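Local coordinates for phosphate-specific transport system accessory protein PhoU homolog (PDB 2I0M) that probably takes part in regulating phosphate uptake, as a homodimeric, zinc-binding, all-helical member of the PhoU family, at residues A51-Q56 / M93-A98; S88-M93 / S128-L133; A33-D38 / Q118-G123; K124-M129 / G188-F193; H10-S15 / L61-L66. One frame throughout, in Å; residues are numbered along the deposited sequence.

Contact 1 (A51-Q56 / M93-A98); sequences AINQGQ and MGDHMA. With ZN (zinc ion), chain D.
Ile52 of helix 39-66 rests against Gly94 of helix 74-105, and one residue further along each helix Asn53 faces Asp95, a zinc ligand. Both helices belong to the PhoU helical-bundle fold, and Asp95 closes an E-x-x-x-D motif, in which Glu91 and Asp95, one helical turn apart, share the metal. The isoleucine side chain is stretched out: CG1 lies anti to the carbonyl carbon and CD1 continues the chain with chi2 at 164°, so its far methyl reaches the neighbouring helix. Ile52 CD1 ends 4.3 Å from Gly94 CA, touching bare backbone, while its CG2 leans on Glu91. Leu19 and Leu22 of helix 5-35 add to the apolar surroundings of Ile52.

Asn53 and Asp95 each carry CG beside the backbone N, which swings both polar ends toward the space between the helices. There the two side chains cross at about a right angle, with amide and carboxylate planes 56° apart. Asn53 ND2 stays 4.0 Å from Asp95 OD1, too far for a hydrogen bond, so the amide lies beside the metal site without gripping this carboxylate. The metal is completed by Glu91 and by Asp214 of the second subunit, which makes the site a bridge across the dimer. The carboxylate of Asp95 binds through one oxygen: OD2 is 2.0 Å from the zinc ion, whereas Asp95 OD1 stands 3.3 Å from it.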
# COMPACT_ATOMS: atom_id res chain seq x y z
N ALA A 51 -4.62 9.74 -16.41
CA ALA A 51 -4.00 8.97 -17.49
C ALA A 51 -3.28 7.71 -16.96
O ALA A 51 -3.18 6.70 -17.67
CB ALA A 51 -3.07 9.84 -18.31
N ILE A 52 -2.80 7.76 -15.73
CA ILE A 52 -2.18 6.58 -15.10
C ILE A 52 -3.27 5.57 -14.69
O ILE A 52 -3.12 4.36 -14.86
CB ILE A 52 -1.26 6.95 -13.90
CG1 ILE A 52 -0.09 7.84 -14.38
CG2 ILE A 52 -0.71 5.67 -13.22
CD1 ILE A 52 0.64 8.59 -13.30
N ASN A 53 -4.38 6.09 -14.16
CA ASN A 53 -5.53 5.27 -13.86
C ASN A 53 -5.97 4.57 -15.15
O ASN A 53 -6.06 3.34 -15.20
CB ASN A 53 -6.67 6.12 -13.30
CG ASN A 53 -6.47 6.51 -11.83
OD1 ASN A 53 -7.43 6.51 -11.07
ND2 ASN A 53 -5.26 6.87 -11.45
N GLN A 54 -6.18 5.37 -16.21
CA GLN A 54 -6.56 4.88 -17.55
C GLN A 54 -5.64 3.80 -18.11
O GLN A 54 -6.12 2.81 -18.67
CB GLN A 54 -6.67 6.04 -18.55
CG GLN A 54 -8.04 6.66 -18.63
CD GLN A 54 -8.18 7.66 -19.79
OE1 GLN A 54 -7.29 8.47 -20.03
NE2 GLN A 54 -9.30 7.59 -20.50
N GLY A 55 -4.33 4.02 -17.97
CA GLY A 55 -3.32 3.09 -18.48
C GLY A 55 -3.36 1.76 -17.75
O GLY A 55 -3.15 0.71 -18.35
N GLN A 56 -3.63 1.82 -16.45
CA GLN A 56 -3.80 0.66 -15.60
C GLN A 56 -5.03 -0.16 -16.02
O GLN A 56 -4.95 -1.39 -16.08
CB GLN A 56 -3.93 1.11 -14.15
CG GLN A 56 -4.31 -0.00 -13.19
CD GLN A 56 -5.00 0.50 -11.95
OE1 GLN A 56 -5.68 1.53 -11.96
NE2 GLN A 56 -4.87 -0.25 -10.88
N MET A 93 1.53 4.26 -6.60
CA MET A 93 2.77 5.08 -6.70
C MET A 93 2.48 6.45 -7.32
O MET A 93 2.75 7.48 -6.70
CB MET A 93 3.84 4.31 -7.47
CG MET A 93 4.34 3.09 -6.66
SD MET A 93 5.35 1.91 -7.56
CE MET A 93 6.66 3.01 -7.99
N GLY A 94 1.90 6.45 -8.52
CA GLY A 94 1.33 7.65 -9.16
C GLY A 94 0.50 8.58 -8.28
O GLY A 94 0.74 9.78 -8.26
N ASP A 95 -0.47 8.05 -7.55
CA ASP A 95 -1.30 8.87 -6.64
C ASP A 95 -0.46 9.60 -5.57
O ASP A 95 -0.77 10.71 -5.18
CB ASP A 95 -2.32 8.01 -5.90
CG ASP A 95 -3.37 7.39 -6.82
OD1 ASP A 95 -3.71 7.91 -7.92
OD2 ASP A 95 -3.92 6.36 -6.37
N HIS A 96 0.60 8.95 -5.09
CA HIS A 96 1.45 9.49 -4.04
C HIS A 96 2.38 10.56 -4.58
O HIS A 96 2.81 11.45 -3.84
CB HIS A 96 2.26 8.38 -3.35
CG HIS A 96 1.50 7.67 -2.27
ND1 HIS A 96 1.06 6.38 -2.40
CD2 HIS A 96 1.06 8.10 -1.07
CE1 HIS A 96 0.38 6.04 -1.32
NE2 HIS A 96 0.37 7.07 -0.49
N MET A 97 2.66 10.49 -5.88
CA MET A 97 3.34 11.56 -6.57
C MET A 97 2.41 12.77 -6.82
O MET A 97 2.85 13.92 -6.72
CB MET A 97 4.03 11.04 -7.84
CG MET A 97 5.17 10.00 -7.55
SD MET A 97 6.49 10.55 -6.40
CE MET A 97 5.90 10.09 -4.79
N ALA A 98 1.13 12.52 -7.14
CA ALA A 98 0.12 13.59 -7.19
C ALA A 98 -0.10 14.20 -5.81
O ALA A 98 -0.38 15.40 -5.70
CB ALA A 98 -1.22 13.08 -7.75
ZN ZN D . -5.54 5.32 -6.97

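Contact 2 (S88-M93 / S128-L133). With ZN (zinc ion), chain D.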
# COMPACT_ATOMS: atom_id res chain seq x y z
N SER A 88 -1.44 -2.00 -10.73
CA SER A 88 -2.13 -1.43 -9.57
C SER A 88 -1.23 -0.73 -8.53
O SER A 88 -1.56 0.36 -8.04
CB SER A 88 -2.94 -2.52 -8.88
OG SER A 88 -3.48 -2.04 -7.67
N ASP A 89 -0.12 -1.36 -8.16
CA ASP A 89 0.86 -0.75 -7.27
C ASP A 89 1.44 0.52 -7.91
O ASP A 89 1.75 1.51 -7.23
CB ASP A 89 2.01 -1.74 -6.98
CG ASP A 89 1.62 -2.86 -6.02
OD1 ASP A 89 0.57 -2.77 -5.35
OD2 ASP A 89 2.38 -3.84 -5.90
N LEU A 90 1.57 0.47 -9.23
CA LEU A 90 2.10 1.55 -10.01
C LEU A 90 1.12 2.74 -10.00
O LEU A 90 1.54 3.87 -9.78
CB LEU A 90 2.38 1.05 -11.43
CG LEU A 90 3.69 1.20 -12.20
CD1 LEU A 90 4.99 0.89 -11.39
CD2 LEU A 90 3.59 0.32 -13.43
N GLU A 91 -0.18 2.50 -10.18
CA GLU A 91 -1.11 3.64 -10.04
C GLU A 91 -1.22 4.21 -8.63
O GLU A 91 -1.54 5.39 -8.46
CB GLU A 91 -2.44 3.53 -10.86
CG GLU A 91 -3.80 3.29 -10.26
CD GLU A 91 -4.18 4.10 -9.03
OE1 GLU A 91 -3.83 3.64 -7.93
OE2 GLU A 91 -4.89 5.14 -9.15
N ARG A 92 -0.89 3.40 -7.62
CA ARG A 92 -0.85 3.91 -6.24
C ARG A 92 0.43 4.73 -6.04
O ARG A 92 0.39 5.79 -5.41
CB ARG A 92 -1.04 2.80 -5.22
CG ARG A 92 -2.45 2.21 -5.29
CD ARG A 92 -2.62 1.02 -4.41
NE ARG A 92 -3.92 0.37 -4.60
CZ ARG A 92 -4.26 -0.77 -4.01
NH1 ARG A 92 -3.40 -1.39 -3.19
NH2 ARG A 92 -5.48 -1.29 -4.22
N MET A 93 1.53 4.26 -6.60
CA MET A 93 2.77 5.08 -6.70
C MET A 93 2.48 6.45 -7.32
O MET A 93 2.75 7.48 -6.70
CB MET A 93 3.84 4.31 -7.47
CG MET A 93 4.34 3.09 -6.66
SD MET A 93 5.35 1.91 -7.56
CE MET A 93 6.66 3.01 -7.99
N SER A 128 15.70 6.10 -8.00
CA SER A 128 16.63 5.15 -8.59
C SER A 128 16.17 3.72 -8.35
O SER A 128 16.40 2.86 -9.18
CB SER A 128 18.07 5.39 -8.11
OG SER A 128 18.28 4.86 -6.83
N MET A 129 15.48 3.50 -7.24
CA MET A 129 14.82 2.23 -6.95
C MET A 129 13.84 1.86 -8.07
O MET A 129 13.85 0.71 -8.54
CB MET A 129 14.09 2.27 -5.60
CG MET A 129 14.95 1.93 -4.35
SD MET A 129 14.06 2.28 -2.77
CE MET A 129 12.94 0.89 -2.73
N LEU A 130 13.01 2.81 -8.52
CA LEU A 130 12.07 2.53 -9.60
C LEU A 130 12.78 2.32 -10.93
O LEU A 130 12.42 1.42 -11.69
CB LEU A 130 11.03 3.65 -9.74
CG LEU A 130 9.95 3.44 -10.80
CD1 LEU A 130 9.19 2.10 -10.56
CD2 LEU A 130 8.97 4.60 -10.80
N ALA A 131 13.78 3.15 -11.23
CA ALA A 131 14.54 3.04 -12.47
C ALA A 131 15.26 1.70 -12.55
O ALA A 131 15.28 1.05 -13.60
CB ALA A 131 15.53 4.19 -12.59
N ASP A 132 15.85 1.29 -11.44
CA ASP A 132 16.44 -0.05 -11.31
C ASP A 132 15.40 -1.16 -11.55
O ASP A 132 15.63 -2.07 -12.33
CB ASP A 132 17.12 -0.23 -9.95
CG ASP A 132 18.40 0.61 -9.81
OD1 ASP A 132 18.91 1.18 -10.81
OD2 ASP A 132 18.92 0.69 -8.68
N LEU A 133 14.25 -1.04 -10.91
CA LEU A 133 13.17 -2.00 -11.06
C LEU A 133 12.75 -2.16 -12.52
O LEU A 133 12.63 -3.27 -13.00
CB LEU A 133 11.96 -1.63 -10.18
CG LEU A 133 10.70 -2.51 -10.33
CD1 LEU A 133 10.99 -3.98 -9.95
CD2 LEU A 133 9.54 -1.97 -9.51
ZN ZN D . -5.54 5.32 -6.97
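Met93 of helix 74-105 and Leu130 of helix 117-136 reach toward each other tip to tip, and their meeting joins the first and second PhoU domains of the all-helical chain. The apolar contact is concentrated on one methyl group. Met93 CE lies 3.7 Å from Leu130 CD1 and 4.0 Å from Leu130 CD2, so it sits against both branches of the leucine. The thioether brings it there by a bend at its last torsion (chi3 61°), after a straight run through CG and SD. Leu90, one turn earlier, adds a looser methyl contact, its CD1 standing 4.4 Å from Leu130 CD1. Phe16, Leu19 and Val23 of helix 5-35 pack on Leu90, and Leu24 of the same helix touches Leu130.

Metal binding and ion pairing belong to other residues of helix 74-105. Glu91 chelates the zinc ion with both carboxylate oxygens, somewhat unevenly, OE2 at 2.3 Å and OE1 at 2.6 Å. Asp89 forms a salt bridge with Arg92 of the second subunit, and Arg92 in turn makes the equivalent bridge to Asp89 of the second subunit.

Because the backbone CA atoms come no nearer than 10.0 Å, at Leu90 and Leu130, long side chains alone span the gap. With no polar bond between the two segments, their association rests on dispersion and on the exclusion of water, while Glu91 serves the metal and Asp89 and Arg92 the dimer.

Contact 3 (A33-D38 / Q118-G123)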
# COMPACT_ATOMS: atom_id res chain seq x y z
N ALA A 33 9.09 19.79 -9.12
CA ALA A 33 8.10 20.80 -8.73
C ALA A 33 8.24 21.19 -7.26
O ALA A 33 7.94 22.33 -6.90
CB ALA A 33 6.67 20.34 -9.04
N LEU A 34 8.73 20.26 -6.44
CA LEU A 34 8.97 20.49 -5.01
C LEU A 34 10.25 21.29 -4.75
O LEU A 34 10.24 22.20 -3.93
CB LEU A 34 9.08 19.16 -4.26
CG LEU A 34 8.80 19.03 -2.76
CD1 LEU A 34 9.55 17.84 -2.21
CD2 LEU A 34 9.14 20.26 -1.93
N ALA A 35 11.34 20.92 -5.43
CA ALA A 35 12.62 21.62 -5.29
C ALA A 35 12.52 23.06 -5.77
O ALA A 35 13.07 23.96 -5.13
CB ALA A 35 13.72 20.89 -6.06
N SER A 36 11.82 23.28 -6.87
CA SER A 36 11.71 24.60 -7.48
C SER A 36 10.46 25.36 -7.06
O SER A 36 10.23 26.47 -7.53
CB SER A 36 11.81 24.50 -9.00
OG SER A 36 10.72 23.79 -9.56
N LYS A 37 9.65 24.77 -6.18
CA LYS A 37 8.39 25.39 -5.73
C LYS A 37 7.49 25.82 -6.89
O LYS A 37 6.87 26.89 -6.86
CB LYS A 37 8.66 26.58 -4.78
CG LYS A 37 8.63 26.23 -3.30
CD LYS A 37 9.91 25.56 -2.84
CE LYS A 37 9.65 24.57 -1.72
NZ LYS A 37 10.89 23.82 -1.37
N ASP A 38 7.43 24.97 -7.92
CA ASP A 38 6.68 25.26 -9.14
C ASP A 38 5.23 24.78 -8.99
O ASP A 38 4.88 23.64 -9.34
CB ASP A 38 7.37 24.59 -10.33
CG ASP A 38 6.74 24.93 -11.67
OD1 ASP A 38 7.41 24.68 -12.69
OD2 ASP A 38 5.60 25.44 -11.72
N GLN A 118 18.37 16.31 2.84
CA GLN A 118 17.95 14.96 3.26
C GLN A 118 16.74 14.47 2.46
O GLN A 118 16.69 13.32 2.01
CB GLN A 118 17.63 14.92 4.75
CG GLN A 118 18.83 14.66 5.66
CD GLN A 118 18.43 13.83 6.89
OE1 GLN A 118 17.98 12.69 6.76
NE2 GLN A 118 18.61 14.40 8.08
N LEU A 119 15.77 15.36 2.30
CA LEU A 119 14.58 15.11 1.50
C LEU A 119 14.89 14.82 0.03
O LEU A 119 14.27 13.93 -0.59
CB LEU A 119 13.64 16.31 1.62
CG LEU A 119 12.16 15.96 1.46
CD1 LEU A 119 11.30 16.78 2.42
CD2 LEU A 119 11.74 16.13 0.01
N HIS A 120 15.83 15.58 -0.53
CA HIS A 120 16.37 15.38 -1.88
C HIS A 120 16.98 13.98 -1.98
O HIS A 120 16.85 13.31 -3.00
CB HIS A 120 17.45 16.44 -2.22
CG HIS A 120 16.92 17.82 -2.46
ND1 HIS A 120 17.71 18.85 -2.94
CD2 HIS A 120 15.68 18.34 -2.33
CE1 HIS A 120 16.98 19.95 -3.07
NE2 HIS A 120 15.75 19.67 -2.70
N GLN A 121 17.65 13.55 -0.91
CA GLN A 121 18.30 12.25 -0.88
C GLN A 121 17.30 11.11 -0.82
O GLN A 121 17.43 10.13 -1.55
CB GLN A 121 19.30 12.15 0.27
CG GLN A 121 20.49 13.09 0.14
CD GLN A 121 21.25 12.90 -1.15
OE1 GLN A 121 21.48 11.77 -1.59
NE2 GLN A 121 21.66 14.01 -1.78
N MET A 122 16.29 11.24 0.04
CA MET A 122 15.20 10.28 0.12
C MET A 122 14.53 10.20 -1.24
O MET A 122 14.16 9.11 -1.70
CB MET A 122 14.20 10.72 1.20
CG MET A 122 12.99 9.79 1.41
SD MET A 122 11.88 10.29 2.75
CE MET A 122 11.47 11.92 2.26
N GLY A 123 14.39 11.36 -1.89
CA GLY A 123 13.78 11.43 -3.22
C GLY A 123 14.60 10.74 -4.29
O GLY A 123 14.05 9.97 -5.08
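Leu34, in the last turn of helix 5-35, packs on Leu119 near the start of helix 117-136, linking the two PhoU domains. The leucine can be followed outward. Leu34 CB heads toward the other helix but is still 5.9 Å from Leu119 CD2, and Leu34 CG narrows the gap to Leu119 CD2 to 5.0 Å. There the chain forks. Leu34 CD1 completes the approach, 3.6 Å from Leu119 CD2. The other branch turns back to its own segment, where Leu34 CD2 lies 4.0 Å from Lys37 NZ. In both leucines CG is placed anti to the backbone N, and the two side chains cross at about a right angle, meeting through a single methyl pair. Tyr183 and Ile187 of helix 177-209 also pack on Leu119.

Closer to the surface, Ala35 CB is 4.1 Å from His120 NE2, approaching the ring obliquely. Behind these residues helix 5-35 ends in a Schellman motif: Lys37 takes up positive phi, Asp38 N bonds to Ala33 O, and a weak bond runs from Lys37 N to Leu34 O. The lysine side chain then folds back, so that Lys37 NZ donates to Leu34 O at 3.1 Å with a C=O...N angle of 160°; Tyr183 OH is a second partner. Asp38 is the N-cap of the next helix, its OD2 bonded to Met41 N.

Cohesion between the two segments is thus purely van der Waals, while hydrogen bonds act within the turn, where the lysine ammonium helps satisfy a carbonyl at the helix terminus and probably offsets its negative dipole end.

Contact 4 (K124-M129 / G188-F193). With ZN (zinc ion), chain B.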
# COMPACT_ATOMS: atom_id res chain seq x y z
N LYS A 124 15.90 11.01 -4.31
CA LYS A 124 16.86 10.41 -5.25
C LYS A 124 16.90 8.87 -5.13
O LYS A 124 16.99 8.17 -6.13
CB LYS A 124 18.27 11.03 -5.07
CG LYS A 124 18.44 12.52 -5.55
CD LYS A 124 19.79 13.23 -5.08
CE LYS A 124 19.78 14.78 -5.38
NZ LYS A 124 20.70 15.79 -4.55
N LEU A 125 16.85 8.35 -3.90
CA LEU A 125 16.88 6.89 -3.68
C LEU A 125 15.56 6.24 -4.11
O LEU A 125 15.55 5.14 -4.68
CB LEU A 125 17.26 6.54 -2.23
CG LEU A 125 17.29 5.05 -1.80
CD1 LEU A 125 18.36 4.19 -2.51
CD2 LEU A 125 17.46 4.91 -0.29
N SER A 126 14.45 6.93 -3.87
CA SER A 126 13.14 6.51 -4.37
C SER A 126 13.14 6.37 -5.90
O SER A 126 12.75 5.34 -6.44
CB SER A 126 12.06 7.50 -3.91
OG SER A 126 11.86 7.40 -2.50
N LEU A 127 13.58 7.42 -6.58
CA LEU A 127 13.64 7.41 -8.04
C LEU A 127 14.52 6.28 -8.58
O LEU A 127 14.12 5.58 -9.50
CB LEU A 127 14.15 8.74 -8.56
CG LEU A 127 13.22 9.95 -8.44
CD1 LEU A 127 13.87 11.15 -9.17
CD2 LEU A 127 11.85 9.65 -9.03
N SER A 128 15.70 6.10 -8.00
CA SER A 128 16.63 5.15 -8.59
C SER A 128 16.17 3.72 -8.35
O SER A 128 16.40 2.86 -9.18
CB SER A 128 18.07 5.39 -8.11
OG SER A 128 18.28 4.86 -6.83
N MET A 129 15.48 3.50 -7.24
CA MET A 129 14.82 2.23 -6.95
C MET A 129 13.84 1.86 -8.07
O MET A 129 13.85 0.71 -8.54
CB MET A 129 14.09 2.27 -5.60
CG MET A 129 14.95 1.93 -4.35
SD MET A 129 14.06 2.28 -2.77
CE MET A 129 12.94 0.89 -2.73
N GLY A 188 5.79 11.01 3.82
CA GLY A 188 4.89 9.87 3.85
C GLY A 188 4.56 9.35 2.46
O GLY A 188 4.40 8.13 2.25
N HIS A 189 4.45 10.27 1.49
CA HIS A 189 4.18 9.90 0.10
C HIS A 189 5.36 9.18 -0.54
O HIS A 189 5.16 8.25 -1.32
CB HIS A 189 3.79 11.11 -0.74
CG HIS A 189 2.39 11.58 -0.50
ND1 HIS A 189 1.30 10.74 -0.59
CD2 HIS A 189 1.90 12.81 -0.20
CE1 HIS A 189 0.20 11.42 -0.33
NE2 HIS A 189 0.53 12.68 -0.09
N LEU A 190 6.57 9.61 -0.20
CA LEU A 190 7.79 8.99 -0.69
C LEU A 190 7.99 7.63 -0.05
O LEU A 190 8.41 6.68 -0.71
CB LEU A 190 9.02 9.87 -0.39
CG LEU A 190 9.35 11.00 -1.37
CD1 LEU A 190 10.49 11.86 -0.86
CD2 LEU A 190 9.69 10.40 -2.73
N GLU A 191 7.71 7.55 1.25
CA GLU A 191 7.86 6.31 1.97
C GLU A 191 6.91 5.24 1.38
O GLU A 191 7.35 4.11 1.15
CB GLU A 191 7.67 6.52 3.48
CG GLU A 191 8.14 5.36 4.37
CD GLU A 191 7.19 4.15 4.34
OE1 GLU A 191 5.97 4.34 4.14
OE2 GLU A 191 7.68 3.01 4.51
N ARG A 192 5.65 5.61 1.11
CA ARG A 192 4.66 4.73 0.45
C ARG A 192 5.05 4.34 -0.98
O ARG A 192 4.97 3.16 -1.34
CB ARG A 192 3.26 5.36 0.41
CG ARG A 192 2.65 5.65 1.74
CD ARG A 192 2.30 4.38 2.47
NE ARG A 192 0.99 3.86 2.07
CZ ARG A 192 0.81 2.98 1.11
NH1 ARG A 192 1.85 2.48 0.44
NH2 ARG A 192 -0.41 2.56 0.82
N PHE A 193 5.44 5.33 -1.78
CA PHE A 193 6.01 5.12 -3.12
C PHE A 193 7.02 3.99 -3.12
O PHE A 193 6.92 3.05 -3.90
CB PHE A 193 6.68 6.42 -3.58
CG PHE A 193 7.19 6.39 -4.99
CD1 PHE A 193 6.34 6.67 -6.06
CD2 PHE A 193 8.53 6.18 -5.25
CE1 PHE A 193 6.83 6.69 -7.38
CE2 PHE A 193 9.03 6.19 -6.56
CZ PHE A 193 8.17 6.45 -7.63
ZN ZN B . 9.07 1.80 3.76
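Within the second PhoU domain, helix 117-136 meets helix 177-209 at Ser126, whose small side chain is set between Leu190 and Phe193. The backbones come close here, with 7.0 Å between Ser126 CA and Leu190 CA. Ser126 CB touches both neighbours, standing 3.9 Å from Leu190 CD2 and 4.0 Å from Phe193 CD2. Its OG also lies against Leu190 CD2, at 3.7 Å, yet the hydroxyl's polar needs are met within its own helix by a hydrogen bond with Met122 O. That bond fits a first torsion (chi1 -69°) that holds OG beside the backbone N.

This is helix-on-helix packing in a PhoU bundle, with an aromatic ring inserted from one side. Phe193 has CG anti to its backbone N (chi1 -174°), which sends the ring across to helix 117-136. Ser126 O sits at the ring edge, in the ring plane, 3.8 Å from Phe193 CE2, an approach in which the carbonyl oxygen faces the slightly positive hydrogens of the rim. Val23 and Ala27 of helix 5-35, together with Met93 and Met97 of helix 74-105, also pack on Phe193.

Glu191 leaves the same helix on the side away from Ser126. A bend at chi2 takes its carboxylate to a zinc ion shared with Asp156 and Asp195, at a site that also includes Asp152. Glu191 OE2 is 2.0 Å from the zinc ion, while Glu191 OE1 stays 4.0 Å from it.

Contact 5 (H10-S15 / L61-L66); sequences HELEQS and LTCARL. With ZN (zinc ion), chain C.
Leu12 of helix 5-35 projects straight at helix 39-66, where Thr62, Cys63 and Leu66 receive it. These helices follow one another in the chain as a helical hairpin of the PhoU fold, and here they run nearly antiparallel, at 160°, with their axes 11.1 Å apart. Leu12 carries CG anti to the backbone N (chi1 -156°), an orientation that directs its forked end into the interface. The CD1 branch goes deepest: it lies 3.5 Å from Cys63 SG and 4.4 Å from Leu66 CD1. CD2, the other branch, also borders the sulfur, at 4.0 Å.

Thr62 is turned differently. It and Leu12 slide past each other in opposite directions, so the hydroxyl passes alongside the leucine, with Thr62 OG1 4.0 Å from Leu12 CG. Cys63 SG, held beside its own backbone N, lies against both methyls of Leu12. Ile83 of helix 74-105 touches both Leu12 and Cys63, and Ile59 adds a further contact to Leu12.

His10 departs from this interface, its NE2 binding another zinc ion at 2.2 Å.

No hydrogen bond joins the two segments. Their hold on each other comes from dispersion between aliphatic carbons and a polarisable sulfur, with the threonine hydroxyl merely bordering the leucine at the more accessible margin.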
# COMPACT_ATOMS: atom_id res chain seq x y z
N HIS A 10 4.93 -10.73 -24.04
CA HIS A 10 6.02 -9.78 -24.18
C HIS A 10 5.49 -8.38 -24.43
O HIS A 10 5.98 -7.41 -23.84
CB HIS A 10 6.96 -10.20 -25.31
CG HIS A 10 7.89 -9.11 -25.72
ND1 HIS A 10 9.01 -8.80 -24.98
CD2 HIS A 10 7.82 -8.21 -26.72
CE1 HIS A 10 9.62 -7.77 -25.54
NE2 HIS A 10 8.92 -7.40 -26.60
N GLU A 11 4.49 -8.26 -25.31
CA GLU A 11 3.84 -6.98 -25.57
C GLU A 11 3.10 -6.44 -24.35
O GLU A 11 3.12 -5.25 -24.10
CB GLU A 11 2.91 -7.08 -26.79
CG GLU A 11 3.63 -6.78 -28.11
CD GLU A 11 2.96 -7.41 -29.33
OE1 GLU A 11 3.63 -7.50 -30.39
OE2 GLU A 11 1.78 -7.81 -29.25
N LEU A 12 2.47 -7.34 -23.59
CA LEU A 12 1.86 -6.97 -22.31
C LEU A 12 2.90 -6.45 -21.32
O LEU A 12 2.66 -5.48 -20.60
CB LEU A 12 1.11 -8.16 -21.69
CG LEU A 12 -0.04 -7.93 -20.69
CD1 LEU A 12 -0.03 -9.02 -19.62
CD2 LEU A 12 -0.02 -6.56 -20.04
N GLU A 13 4.06 -7.09 -21.27
CA GLU A 13 5.14 -6.57 -20.44
C GLU A 13 5.59 -5.15 -20.83
O GLU A 13 5.94 -4.34 -19.97
CB GLU A 13 6.33 -7.52 -20.46
CG GLU A 13 7.44 -7.12 -19.50
CD GLU A 13 8.41 -8.25 -19.24
OE1 GLU A 13 9.07 -8.72 -20.19
OE2 GLU A 13 8.50 -8.67 -18.08
N GLN A 14 5.57 -4.85 -22.13
CA GLN A 14 6.00 -3.54 -22.60
C GLN A 14 5.00 -2.45 -22.24
O GLN A 14 5.40 -1.33 -21.91
CB GLN A 14 6.30 -3.53 -24.11
CG GLN A 14 7.64 -4.18 -24.49
CD GLN A 14 8.86 -3.52 -23.83
OE1 GLN A 14 9.66 -4.18 -23.16
NE2 GLN A 14 9.00 -2.22 -24.02
N SER A 15 3.71 -2.79 -22.31
CA SER A 15 2.64 -1.90 -21.83
C SER A 15 2.86 -1.50 -20.38
O SER A 15 2.75 -0.33 -20.03
CB SER A 15 1.26 -2.57 -21.95
OG SER A 15 0.87 -2.70 -23.31
N LEU A 61 -7.26 -4.95 -18.40
CA LEU A 61 -8.25 -5.51 -19.32
C LEU A 61 -7.67 -6.46 -20.36
O LEU A 61 -8.28 -7.50 -20.64
CB LEU A 61 -9.07 -4.40 -20.00
CG LEU A 61 -10.50 -4.15 -19.50
CD1 LEU A 61 -10.53 -3.75 -18.03
CD2 LEU A 61 -11.21 -3.09 -20.35
N THR A 62 -6.51 -6.11 -20.92
CA THR A 62 -5.84 -7.03 -21.84
C THR A 62 -5.24 -8.24 -21.09
O THR A 62 -5.12 -9.32 -21.66
CB THR A 62 -4.78 -6.35 -22.80
OG1 THR A 62 -3.46 -6.50 -22.30
CG2 THR A 62 -5.09 -4.88 -23.05
N CYS A 63 -4.88 -8.05 -19.82
CA CYS A 63 -4.53 -9.17 -18.93
C CYS A 63 -5.72 -10.12 -18.80
O CYS A 63 -5.63 -11.30 -19.17
CB CYS A 63 -4.14 -8.68 -17.54
SG CYS A 63 -2.43 -8.16 -17.26
N ALA A 64 -6.83 -9.59 -18.28
CA ALA A 64 -8.04 -10.38 -18.04
C ALA A 64 -8.49 -11.15 -19.28
O ALA A 64 -8.85 -12.32 -19.19
CB ALA A 64 -9.17 -9.51 -17.51
N ARG A 65 -8.43 -10.50 -20.44
CA ARG A 65 -8.78 -11.17 -21.69
C ARG A 65 -7.69 -12.14 -22.17
O ARG A 65 -7.99 -13.07 -22.91
CB ARG A 65 -9.09 -10.15 -22.79
CG ARG A 65 -7.87 -9.65 -23.52
CD ARG A 65 -8.14 -9.41 -24.99
NE ARG A 65 -6.89 -9.21 -25.71
CZ ARG A 65 -6.30 -8.03 -25.89
NH1 ARG A 65 -5.15 -7.96 -26.57
NH2 ARG A 65 -6.84 -6.93 -25.40
N LEU A 66 -6.44 -11.92 -21.77
CA LEU A 66 -5.35 -12.78 -22.27
C LEU A 66 -5.43 -14.18 -21.73
O LEU A 66 -5.08 -15.14 -22.43
CB LEU A 66 -3.96 -12.19 -22.01
CG LEU A 66 -3.28 -11.54 -23.22
CD1 LEU A 66 -1.82 -11.25 -22.91
CD2 LEU A 66 -3.40 -12.43 -24.46
ZN ZN C . 9.44 -5.96 -28.14

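Contacts 1, 2 and 4 make up the deep part of the bundle, within 9 Å of the chain's centre; contacts 3 and 5 lie on opposite sides of it, their own centres about 34 Å apart. Contacts 1 and 2 share helix 74-105 and the zinc ion bound across the dimer. Helix 117-136 serves contacts 2, 3 and 4, and Phe193 of contact 4 touches Met93 and Leu130 of contact 2. Methyl groups dominate contacts 2 and 3, whereas contact 1 sets a metal-bound carboxylate beside an amide, contact 4 puts a carbonyl at a ring edge, and contact 5 uses sulfur. Partial exposure distinguishes contact 3; contact 5, though peripheral, is largely buried.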